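Protein glpG homolog (Haemophilus influenzae, PDB 2NR9) probably cleaves transmembrane segments of other membrane proteins within the lipid bilayer, as a rhomboid serine protease with a serine-histidine catalytic dyad. Local coordinates at residues K10-L15 / W72-G77; V20-A25 / T57-S62; R52-T57 / L92-S97; F68-F73 / F113-V118. The protein carries 2 engineered substitutions. All coordinates share one frame; numbering follows the deposited sequence. Where two conformers were deposited one is given.

Contact 1 (K10-L15 / W72-G77); sequences KITLIL and WFFIFG
Thr12 and Phe74 meet with their side chains crossing at about a right angle, CG2 of Thr12 lying 3.8 Å from CD1 of Phe74. Leu13 was modelled in two positions; in one of them its CD2 comes to the edge of the Phe74 ring, in its plane. On the other flank of Thr12, Leu15 packs on the second phenylalanine, CD1 of Leu15 to CZ of Phe73 at 3.6 Å. Both phenylalanines hold CG anti to the backbone N (chi1 -171° for Phe74, -180° for Phe73), which carries their rings across to helix 10-27 around Thr12. The backbones are nearest at Gly77, whose CA is 6.1 Å from CA of Thr12. OG1 of Thr12 lies 3.4 Å from the carbonyl O of Gly77, but its hydrogen bond goes to Glu81, one turn further along helix 63-84. Glu81 also takes the backbone N-H of Ile11 and so ties down the start of helix 10-27. The axes of the two transmembrane segments run antiparallel, 9.6 Å apart at closest approach. Helix 86-108 packs alongside, with Leu89 on Thr12 and Tyr93 on Leu15.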
# COMPACT_ATOMS: atom_id res chain seq x y z
N LYS A 10 6.04 12.26 -7.94
CA LYS A 10 5.82 13.25 -6.90
C LYS A 10 4.95 12.71 -5.76
O LYS A 10 5.22 12.98 -4.59
CB LYS A 10 5.22 14.52 -7.49
CG LYS A 10 6.16 15.25 -8.45
CD LYS A 10 5.49 16.47 -9.06
CE LYS A 10 6.46 17.21 -9.99
NZ LYS A 10 5.84 18.43 -10.58
N ILE A 11 3.91 11.96 -6.09
CA ILE A 11 3.03 11.39 -5.07
C ILE A 11 3.78 10.32 -4.25
O ILE A 11 3.70 10.31 -3.02
CB ILE A 11 1.75 10.79 -5.67
CG1 ILE A 11 0.93 11.88 -6.37
CG2 ILE A 11 0.91 10.10 -4.59
CD1 ILE A 11 0.39 12.96 -5.42
N THR A 12 4.50 9.44 -4.94
CA THR A 12 5.32 8.42 -4.28
C THR A 12 6.23 9.09 -3.27
O THR A 12 6.28 8.71 -2.09
CB THR A 12 6.21 7.67 -5.30
OG1 THR A 12 5.39 6.98 -6.25
CG2 THR A 12 7.11 6.68 -4.59
N LEU A 13 6.97 10.09 -3.74
CA LEU A 13 7.90 10.84 -2.91
C LEU A 13 7.21 11.50 -1.73
O LEU A 13 7.70 11.42 -0.61
CB LEU A 13 8.67 11.86 -3.75
CG LEU A 13 9.74 11.24 -4.64
CD1 LEU A 13 10.22 12.20 -5.70
CD2 LEU A 13 10.90 10.74 -3.79
N ILE A 14 6.09 12.17 -1.97
CA ILE A 14 5.35 12.82 -0.89
C ILE A 14 4.90 11.83 0.20
O ILE A 14 4.98 12.13 1.39
CB ILE A 14 4.11 13.59 -1.40
CG1 ILE A 14 4.52 14.87 -2.12
CG2 ILE A 14 3.19 13.93 -0.23
CD1 ILE A 14 3.35 15.71 -2.60
N LEU A 15 4.40 10.67 -0.23
CA LEU A 15 3.93 9.65 0.72
C LEU A 15 5.07 9.01 1.50
O LEU A 15 4.96 8.75 2.71
CB LEU A 15 3.09 8.59 0.00
CG LEU A 15 1.72 9.06 -0.49
CD1 LEU A 15 1.05 7.99 -1.36
CD2 LEU A 15 0.82 9.44 0.69
N TRP A 72 9.69 -1.18 -0.65
CA TRP A 72 8.77 -1.78 -1.60
C TRP A 72 7.80 -0.76 -2.21
O TRP A 72 7.53 -0.80 -3.41
CB TRP A 72 8.02 -2.95 -0.96
CG TRP A 72 8.86 -4.17 -0.78
CD1 TRP A 72 9.78 -4.40 0.21
CD2 TRP A 72 8.87 -5.34 -1.61
NE1 TRP A 72 10.36 -5.64 0.03
CE2 TRP A 72 9.81 -6.23 -1.07
CE3 TRP A 72 8.16 -5.71 -2.76
CZ2 TRP A 72 10.07 -7.48 -1.64
CZ3 TRP A 72 8.42 -6.95 -3.32
CH2 TRP A 72 9.37 -7.82 -2.76
N PHE A 73 7.27 0.14 -1.39
CA PHE A 73 6.35 1.17 -1.90
C PHE A 73 7.06 2.18 -2.80
O PHE A 73 6.50 2.62 -3.80
CB PHE A 73 5.64 1.92 -0.75
CG PHE A 73 4.68 3.00 -1.23
CD1 PHE A 73 3.41 2.67 -1.69
CD2 PHE A 73 5.05 4.34 -1.23
CE1 PHE A 73 2.53 3.65 -2.12
CE2 PHE A 73 4.18 5.33 -1.67
CZ PHE A 73 2.92 4.99 -2.11
N PHE A 74 8.29 2.54 -2.46
CA PHE A 74 9.01 3.51 -3.26
C PHE A 74 9.28 2.95 -4.65
O PHE A 74 9.01 3.60 -5.66
CB PHE A 74 10.31 3.95 -2.58
CG PHE A 74 10.98 5.11 -3.25
CD1 PHE A 74 10.56 6.41 -3.01
CD2 PHE A 74 12.03 4.91 -4.14
CE1 PHE A 74 11.16 7.49 -3.64
CE2 PHE A 74 12.64 5.98 -4.77
CZ PHE A 74 12.20 7.28 -4.52
N ILE A 75 9.76 1.71 -4.69
CA ILE A 75 10.04 1.04 -5.95
C ILE A 75 8.80 0.79 -6.81
O ILE A 75 8.73 1.23 -7.95
CB ILE A 75 10.77 -0.30 -5.73
CG1 ILE A 75 12.18 -0.06 -5.18
CG2 ILE A 75 10.84 -1.09 -7.03
CD1 ILE A 75 13.01 -1.34 -5.04
N PHE A 76 7.81 0.08 -6.25
CA PHE A 76 6.62 -0.30 -7.02
C PHE A 76 5.53 0.77 -7.10
O PHE A 76 4.80 0.84 -8.09
CB PHE A 76 6.08 -1.66 -6.57
CG PHE A 76 7.07 -2.79 -6.77
CD1 PHE A 76 7.97 -3.13 -5.77
CD2 PHE A 76 7.16 -3.45 -7.99
CE1 PHE A 76 8.91 -4.14 -5.97
CE2 PHE A 76 8.09 -4.47 -8.19
CZ PHE A 76 8.97 -4.81 -7.18
N GLY A 77 5.40 1.57 -6.04
CA GLY A 77 4.49 2.70 -6.07
C GLY A 77 5.00 3.65 -7.14
O GLY A 77 4.22 4.25 -7.89

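Contact 2 (V20-A25 / T57-S62); sequences VLIYIA and TLVHLS. Engineered in segment 20-25: Ile24 (natural residue Leu). With PQE (3,6,12,15,18,21,24-heptaoxahexatriacontan-1-ol), chain F.
Tyr23 and Ser62 belong to the pocket of a bound PQE detergent, which runs along helix 63-84 from its start. The ring of Tyr23 reaches it because CG stands anti to the backbone N (chi1 -171°), which sends the phenol along the loop 57-62. The carbonyl O of His60 sits at the ring edge, in plane, 3.6 Å from CE1 of Tyr23. CB of His60 lies 3.9 Å from CD1 of Tyr23, and the two side chains cross at about a right angle. The phenol ends close to the backbone of Ser62. OH of Tyr23 is 3.3 Å from O of Ser62, at an angle too poor for a hydrogen bond. The detergent passes nearby, with C55 of PQE 3.9 Å from OH of Tyr23 and O71 of PQE 3.7 Å from CB of Ser62. Ser62 is the N-cap of helix 63-84, and its OG accepts from the backbone N of His65. The loop leads from the short helix 52-55 into the second transmembrane helix, lying against the first. Near the start of the loop, Ile22 of helix 10-27 packs on Leu58: CD1 of Ile22 is 3.6 Å from CB of Leu58, and CG2 of Ile22 is 3.5 Å from the carbonyl O of Leu58. The imidazole of His60 leads away from helix 10-27, and its side chain is about 7 Å from that of the nucleophile Ser116.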
# COMPACT_ATOMS: atom_id res chain seq x y z
N VAL A 20 8.21 8.92 6.72
CA VAL A 20 9.47 9.16 7.42
C VAL A 20 9.33 10.26 8.47
O VAL A 20 9.82 10.13 9.58
CB VAL A 20 10.62 9.54 6.45
CG1 VAL A 20 11.91 9.84 7.23
CG2 VAL A 20 10.86 8.44 5.43
N LEU A 21 8.65 11.35 8.10
CA LEU A 21 8.48 12.48 9.01
C LEU A 21 7.63 12.15 10.23
O LEU A 21 7.93 12.58 11.34
CB LEU A 21 7.90 13.69 8.28
CG LEU A 21 8.81 14.29 7.21
CD1 LEU A 21 8.12 15.46 6.52
CD2 LEU A 21 10.13 14.73 7.81
N ILE A 22 6.57 11.38 10.01
CA ILE A 22 5.71 10.97 11.10
C ILE A 22 6.42 9.97 12.02
O ILE A 22 6.34 10.08 13.25
CB ILE A 22 4.37 10.44 10.58
CG1 ILE A 22 3.57 11.59 9.94
CG2 ILE A 22 3.57 9.82 11.72
CD1 ILE A 22 2.39 11.13 9.13
N TYR A 23 7.21 9.07 11.44
CA TYR A 23 7.98 8.11 12.25
C TYR A 23 9.01 8.84 13.10
O TYR A 23 9.06 8.67 14.31
CB TYR A 23 8.67 7.07 11.36
CG TYR A 23 9.31 5.92 12.13
CD1 TYR A 23 8.53 4.93 12.72
CD2 TYR A 23 10.70 5.78 12.19
CE1 TYR A 23 9.10 3.86 13.38
CE2 TYR A 23 11.29 4.70 12.85
CZ TYR A 23 10.48 3.75 13.45
OH TYR A 23 11.04 2.68 14.11
N ILE A 24 9.81 9.70 12.46
CA ILE A 24 10.79 10.49 13.20
C ILE A 24 10.10 11.20 14.36
O ILE A 24 10.59 11.18 15.48
CB ILE A 24 11.49 11.52 12.30
CG1 ILE A 24 12.29 10.81 11.20
CG2 ILE A 24 12.44 12.39 13.13
CD1 ILE A 24 13.50 10.04 11.72
N ALA A 25 8.94 11.79 14.08
CA ALA A 25 8.17 12.46 15.12
C ALA A 25 7.83 11.48 16.25
O ALA A 25 7.88 11.83 17.43
CB ALA A 25 6.90 13.08 14.54
N THR A 57 -2.15 4.39 7.91
CA THR A 57 -1.10 3.89 7.03
C THR A 57 0.20 4.69 7.12
O THR A 57 1.22 4.29 6.57
CB THR A 57 -1.54 3.93 5.55
OG1 THR A 57 -1.71 5.29 5.13
CG2 THR A 57 -2.84 3.16 5.36
N LEU A 58 0.14 5.83 7.80
CA LEU A 58 1.30 6.72 7.92
C LEU A 58 2.12 6.49 9.19
O LEU A 58 3.12 7.17 9.41
CB LEU A 58 0.82 8.17 7.86
CG LEU A 58 0.67 8.89 6.51
CD1 LEU A 58 0.55 7.96 5.32
CD2 LEU A 58 -0.45 9.93 6.55
N VAL A 59 1.66 5.58 10.05
CA VAL A 59 2.35 5.29 11.29
C VAL A 59 3.03 3.92 11.24
O VAL A 59 2.45 2.95 10.76
CB VAL A 59 1.38 5.33 12.50
CG1 VAL A 59 2.14 5.07 13.81
CG2 VAL A 59 0.65 6.67 12.57
N HIS A 60 4.26 3.85 11.73
CA HIS A 60 5.01 2.61 11.74
C HIS A 60 5.50 2.25 13.15
O HIS A 60 5.63 3.12 14.01
CB HIS A 60 6.13 2.64 10.70
CG HIS A 60 5.63 2.56 9.29
ND1 HIS A 60 5.12 3.66 8.62
CD2 HIS A 60 5.45 1.50 8.47
CE1 HIS A 60 4.67 3.28 7.44
NE2 HIS A 60 4.87 1.97 7.31
N LEU A 61 5.71 0.96 13.39
CA LEU A 61 6.00 0.48 14.73
C LEU A 61 7.44 0.04 14.99
O LEU A 61 7.81 -0.24 16.13
CB LEU A 61 5.02 -0.64 15.09
CG LEU A 61 3.54 -0.28 14.84
CD1 LEU A 61 2.63 -1.48 15.05
CD2 LEU A 61 3.11 0.90 15.71
N SER A 62 8.25 -0.02 13.94
CA SER A 62 9.66 -0.37 14.09
C SER A 62 10.48 0.10 12.89
O SER A 62 9.92 0.49 11.86
CB SER A 62 9.84 -1.88 14.30
OG SER A 62 9.55 -2.60 13.12
O47 PQE F . 15.38 3.56 17.18
C68 PQE F . 15.03 2.18 17.34
C52 PQE F . 13.53 2.00 17.15
O70 PQE F . 13.19 0.62 17.28
C55 PQE F . 13.12 -0.03 16.01
C58 PQE F . 13.10 -1.55 16.21
O71 PQE F . 13.46 -2.20 14.99
C61 PQE F . 14.71 -2.89 15.10
C62 PQE F . 15.65 -2.09 16.00
C63 PQE F . 17.06 -2.03 15.42
C66 PQE F . 17.03 -1.95 13.90
C67 PQE F . 17.18 -0.51 13.42
O72 PQE F . 17.05 -0.47 12.00
C65 PQE F . 17.19 0.86 11.49
C64 PQE F . 16.94 0.87 9.99
O73 PQE F . 16.85 2.22 9.53
C60 PQE F . 15.85 2.97 10.22
C59 PQE F . 15.08 3.84 9.24
O74 PQE F . 14.20 4.71 9.95
C57 PQE F . 13.14 5.19 9.12
C56 PQE F . 13.67 5.53 7.73
O75 PQE F . 13.15 4.62 6.76
C54 PQE F . 14.03 4.46 5.66
C53 PQE F . 13.29 3.82 4.49
O76 PQE F . 13.60 4.51 3.28
C51 PQE F . 13.83 3.60 2.20
C50 PQE F . 13.94 4.38 0.88
C49 PQE F . 13.80 3.44 -0.32
C48 PQE F . 14.99 3.56 -1.26
C47 PQE F . 14.88 2.56 -2.40
C46 PQE F . 16.03 1.55 -2.37
C45 PQE F . 15.69 0.30 -3.17
C44 PQE F . 16.71 -0.81 -2.92
C43 PQE F . 16.47 -2.00 -3.85
C42 PQE F . 17.74 -2.39 -4.59
C41 PQE F . 17.87 -3.91 -4.71
C40 PQE F . 19.28 -4.37 -4.39

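Contact 3 (R52-T57 / L92-S97); sequences RYISHT and LYVVAS
The short helix 52-55 and the 3-10 turn after it rest here on the third transmembrane helix, 86-108. A chain of hydroxyls joins them. OH of Tyr93 donates to OG1 of Thr57 at 2.8 Å, and OG1 of Thr57 donates onward to the carbonyl O of Ile54 at 2.9 Å, nearly in line with the C=O bond (160°). The backbone N of Thr57 also binds O of Ile54, so this carbonyl has two donors and the turn is gripped twice. OG1 of Thr57 stands between the backbone N and the carbonyl carbon (chi1 66°), within reach of O of Ile54. CG2 lies anti to the carbonyl carbon and faces Ser97, with CG2 of Thr57 3.3 Å from OG of Ser97. That serine hydroxyl lies over one face of the Tyr93 ring, toward its rim, and OG of Ser97 donates to O of Tyr93 at 2.6 Å. It reaches this carbonyl from the face opposite the backbone N of Ser97. NE2 of His56 makes a weak hydrogen bond to O of Ser97 (3.1 Å), with the acceptor at the ring edge, and another weak one to O of Tyr53. In one of its two modelled conformers, CG2 of Ile54 packs on CE2 of Tyr93 at 3.6 Å. Helix 116-131 backs the contact, with Val118 touching both Tyr93 and Ser97. His56 pairs through its backbone with Gly114, just before that helix.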
# COMPACT_ATOMS: atom_id res chain seq x y z
N ARG A 52 -9.19 9.22 9.51
CA ARG A 52 -8.86 7.97 10.20
C ARG A 52 -8.96 6.72 9.33
O ARG A 52 -8.30 5.72 9.60
CB ARG A 52 -9.73 7.82 11.44
CG ARG A 52 -9.45 8.84 12.52
CD ARG A 52 -10.36 8.62 13.72
NE ARG A 52 -10.04 9.51 14.83
CZ ARG A 52 -9.03 9.31 15.67
NH1 ARG A 52 -8.20 8.29 15.48
NH2 ARG A 52 -8.82 10.15 16.67
N TYR A 53 -9.80 6.76 8.30
CA TYR A 53 -9.93 5.62 7.39
C TYR A 53 -8.67 5.42 6.54
O TYR A 53 -8.49 4.36 5.93
CB TYR A 53 -11.15 5.80 6.47
CG TYR A 53 -12.45 5.80 7.22
CD1 TYR A 53 -13.12 6.99 7.50
CD2 TYR A 53 -12.96 4.62 7.75
CE1 TYR A 53 -14.30 6.99 8.22
CE2 TYR A 53 -14.13 4.61 8.47
CZ TYR A 53 -14.80 5.80 8.71
OH TYR A 53 -15.96 5.79 9.43
N ILE A 54 -7.80 6.43 6.52
CA ILE A 54 -6.60 6.39 5.70
C ILE A 54 -5.31 6.61 6.50
O ILE A 54 -4.30 5.97 6.24
CB ILE A 54 -6.66 7.49 4.59
CG1 ILE A 54 -8.02 7.49 3.89
CG2 ILE A 54 -5.52 7.31 3.59
CD1 ILE A 54 -8.35 6.19 3.20
N SER A 55 -5.37 7.51 7.49
CA SER A 55 -4.18 7.92 8.25
C SER A 55 -3.39 6.81 8.94
O SER A 55 -2.20 6.95 9.15
CB SER A 55 -4.52 9.05 9.24
OG SER A 55 -5.48 8.63 10.20
N HIS A 56 -4.07 5.73 9.30
CA HIS A 56 -3.41 4.62 9.99
C HIS A 56 -2.20 4.09 9.21
O HIS A 56 -1.32 3.45 9.78
CB HIS A 56 -4.41 3.49 10.25
CG HIS A 56 -5.10 3.00 9.02
ND1 HIS A 56 -4.61 1.98 8.24
CD2 HIS A 56 -6.25 3.41 8.42
CE1 HIS A 56 -5.43 1.75 7.23
NE2 HIS A 56 -6.43 2.62 7.31
N THR A 57 -2.15 4.39 7.91
CA THR A 57 -1.10 3.89 7.03
C THR A 57 0.20 4.69 7.12
O THR A 57 1.22 4.29 6.57
CB THR A 57 -1.54 3.93 5.55
OG1 THR A 57 -1.71 5.29 5.13
CG2 THR A 57 -2.84 3.16 5.36
N LEU A 92 -5.28 4.50 -5.83
CA LEU A 92 -5.00 3.18 -5.28
C LEU A 92 -4.67 3.33 -3.80
O LEU A 92 -5.12 2.54 -2.97
CB LEU A 92 -3.82 2.54 -6.01
CG LEU A 92 -4.01 1.99 -7.42
CD1 LEU A 92 -2.66 1.83 -8.11
CD2 LEU A 92 -4.76 0.67 -7.40
N TYR A 93 -3.93 4.38 -3.45
CA TYR A 93 -3.54 4.60 -2.04
C TYR A 93 -4.73 4.87 -1.12
O TYR A 93 -4.85 4.27 -0.05
CB TYR A 93 -2.51 5.74 -1.92
CG TYR A 93 -2.33 6.22 -0.50
CD1 TYR A 93 -1.59 5.48 0.42
CD2 TYR A 93 -2.94 7.38 -0.06
CE1 TYR A 93 -1.45 5.90 1.74
CE2 TYR A 93 -2.81 7.82 1.26
CZ TYR A 93 -2.07 7.07 2.15
OH TYR A 93 -1.93 7.51 3.46
N VAL A 94 -5.56 5.83 -1.51
CA VAL A 94 -6.72 6.18 -0.71
C VAL A 94 -7.65 4.98 -0.53
O VAL A 94 -8.06 4.67 0.59
CB VAL A 94 -7.51 7.37 -1.34
CG1 VAL A 94 -8.79 7.59 -0.58
CG2 VAL A 94 -6.67 8.64 -1.34
N VAL A 95 -7.93 4.29 -1.63
CA VAL A 95 -8.86 3.15 -1.64
C VAL A 95 -8.30 1.91 -0.95
O VAL A 95 -9.01 1.25 -0.18
CB VAL A 95 -9.31 2.80 -3.08
CG1 VAL A 95 -9.99 1.43 -3.12
CG2 VAL A 95 -10.23 3.89 -3.63
N ALA A 96 -7.06 1.55 -1.25
CA ALA A 96 -6.44 0.43 -0.56
C ALA A 96 -6.38 0.71 0.94
O ALA A 96 -6.74 -0.14 1.75
CB ALA A 96 -5.06 0.15 -1.11
N SER A 97 -5.97 1.92 1.31
CA SER A 97 -5.88 2.30 2.74
C SER A 97 -7.23 2.11 3.44
O SER A 97 -7.29 1.55 4.54
CB SER A 97 -5.43 3.76 2.90
OG SER A 97 -4.12 3.97 2.38

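Contact 4 (F68-F73 / F113-V118); sequences FNLSWF and FGLSGV
Leu115 stands over one face of the Phe73 ring, its side chain crossing that of the phenylalanine at about a right angle. CD2 does the touching. CD2 of Leu115 lies 4.1 Å from the centroid of the Phe73 ring and 27° off the ring normal, a CH-pi contact. CD2 of Leu115 is also 3.9 Å from CD2 of Leu70, so it is wedged between two side chains of helix 63-84. CG of Leu115 points anti to the backbone N (chi1 -163°), which turns the branch toward that helix. Val118, in the first turn of helix 116-131, approaches the Phe73 ring obliquely, CG1 of Val118 to CE1 of Phe73 at 4.0 Å.

The segment 113-118 carries the catalytic serine. The sequence Gly114-Leu115-Ser116-Gly117 is the GxSG motif of rhomboid proteases, and Ser116, the nucleophile, begins helix 116-131. Its OG is hydrogen-bonded to His169, the other member of the dyad, on helix 166-191. The phi of Gly114 is positive (121°), a backbone shape in which a CB would jam against the preceding carbonyl O.

Asn69 turns its amide toward this bend from the second transmembrane helix. OD1 of Asn69 is 3.4 Å from N of Leu115 and 3.0 Å from N of Ser116, the latter at an angle too poor for a hydrogen bond. The amide also lies along the serine side chain, ND2 of Asn69 3.7 Å from CB of Ser116. OD1 of Asn69 accepts a weak hydrogen bond from NE2 of His60, which approaches from the loop before helix 63-84. Tyr93 of helix 86-108 also touches Leu115.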
# COMPACT_ATOMS: atom_id res chain seq x y z
N PHE A 68 11.15 -1.84 5.32
CA PHE A 68 10.64 -2.75 4.30
C PHE A 68 9.43 -2.17 3.58
O PHE A 68 9.35 -2.22 2.35
CB PHE A 68 10.34 -4.13 4.89
CG PHE A 68 11.57 -5.00 5.04
CD1 PHE A 68 12.56 -4.67 5.95
CD2 PHE A 68 11.73 -6.14 4.27
CE1 PHE A 68 13.69 -5.46 6.09
CE2 PHE A 68 12.85 -6.94 4.40
CZ PHE A 68 13.84 -6.60 5.32
N ASN A 69 8.51 -1.56 4.32
CA ASN A 69 7.34 -0.95 3.69
C ASN A 69 7.71 0.13 2.67
O ASN A 69 7.28 0.08 1.52
CB ASN A 69 6.37 -0.39 4.72
CG ASN A 69 5.53 -1.46 5.37
OD1 ASN A 69 4.55 -1.17 6.05
ND2 ASN A 69 5.86 -2.71 5.09
N LEU A 70 8.52 1.11 3.09
CA LEU A 70 8.93 2.21 2.22
C LEU A 70 9.78 1.78 1.02
O LEU A 70 9.69 2.39 -0.04
CB LEU A 70 9.62 3.33 3.00
CG LEU A 70 8.68 4.18 3.86
CD1 LEU A 70 9.34 5.49 4.26
CD2 LEU A 70 7.40 4.46 3.09
N SER A 71 10.65 0.79 1.22
CA SER A 71 11.47 0.27 0.12
C SER A 71 10.57 -0.24 -1.00
O SER A 71 10.68 0.18 -2.15
CB SER A 71 12.38 -0.86 0.60
OG SER A 71 13.24 -0.44 1.65
N TRP A 72 9.69 -1.18 -0.65
CA TRP A 72 8.77 -1.78 -1.60
C TRP A 72 7.80 -0.76 -2.21
O TRP A 72 7.53 -0.80 -3.41
CB TRP A 72 8.02 -2.95 -0.96
CG TRP A 72 8.86 -4.17 -0.78
CD1 TRP A 72 9.78 -4.40 0.21
CD2 TRP A 72 8.87 -5.34 -1.61
NE1 TRP A 72 10.36 -5.64 0.03
CE2 TRP A 72 9.81 -6.23 -1.07
CE3 TRP A 72 8.16 -5.71 -2.76
CZ2 TRP A 72 10.07 -7.48 -1.64
CZ3 TRP A 72 8.42 -6.95 -3.32
CH2 TRP A 72 9.37 -7.82 -2.76
N PHE A 73 7.27 0.14 -1.39
CA PHE A 73 6.35 1.17 -1.90
C PHE A 73 7.06 2.18 -2.80
O PHE A 73 6.50 2.62 -3.80
CB PHE A 73 5.64 1.92 -0.75
CG PHE A 73 4.68 3.00 -1.23
CD1 PHE A 73 3.41 2.67 -1.69
CD2 PHE A 73 5.05 4.34 -1.23
CE1 PHE A 73 2.53 3.65 -2.12
CE2 PHE A 73 4.18 5.33 -1.67
CZ PHE A 73 2.92 4.99 -2.11
N PHE A 113 -1.31 -0.32 12.35
CA PHE A 113 -0.70 0.85 11.71
C PHE A 113 0.25 0.38 10.62
O PHE A 113 0.85 -0.69 10.73
CB PHE A 113 0.12 1.65 12.72
CG PHE A 113 -0.70 2.41 13.72
CD1 PHE A 113 -0.70 2.04 15.05
CD2 PHE A 113 -1.42 3.52 13.34
CE1 PHE A 113 -1.42 2.75 15.98
CE2 PHE A 113 -2.14 4.24 14.26
CZ PHE A 113 -2.15 3.85 15.58
N GLY A 114 0.48 1.23 9.63
CA GLY A 114 1.45 0.89 8.60
C GLY A 114 0.94 0.85 7.17
O GLY A 114 -0.25 0.62 6.92
N LEU A 115 1.89 0.90 6.25
CA LEU A 115 1.63 0.97 4.82
C LEU A 115 1.62 -0.40 4.09
O LEU A 115 1.43 -0.46 2.88
CB LEU A 115 2.71 1.87 4.19
CG LEU A 115 2.51 2.47 2.80
CD1 LEU A 115 1.36 3.46 2.81
CD2 LEU A 115 3.81 3.17 2.34
N SER A 116 1.78 -1.50 4.83
CA SER A 116 1.86 -2.84 4.19
C SER A 116 0.61 -3.28 3.42
O SER A 116 0.72 -3.98 2.42
CB SER A 116 2.33 -3.92 5.17
OG SER A 116 1.45 -4.04 6.28
N GLY A 117 -0.56 -2.83 3.86
CA GLY A 117 -1.80 -3.13 3.15
C GLY A 117 -1.81 -2.44 1.79
O GLY A 117 -2.33 -2.97 0.82
N VAL A 118 -1.23 -1.23 1.74
CA VAL A 118 -1.12 -0.49 0.49
C VAL A 118 -0.05 -1.11 -0.41
O VAL A 118 -0.22 -1.21 -1.63
CB VAL A 118 -0.80 1.00 0.74
CG1 VAL A 118 -0.61 1.75 -0.58
CG2 VAL A 118 -1.90 1.65 1.56

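From the N terminus, helix 10-27 takes part first in contact 1 and then in contact 2. Contact 2 closes the shorter loop, back from 57-62, and is nested inside the loop that contact 1 closes with 72-77. Contact 3 starts at 52-57, within both of those loops, and ends on helix 86-108, so it crosses contacts 1 and 2. It shares Thr57 with contact 2. Contact 4 begins on the stretch of helix 63-84 where contact 1 ends, and its loop to 113-118 also crosses that of contact 3. Contacts 2 and 4 follow in series. Together they join the first four transmembrane helices and bring the catalytic serine against the second.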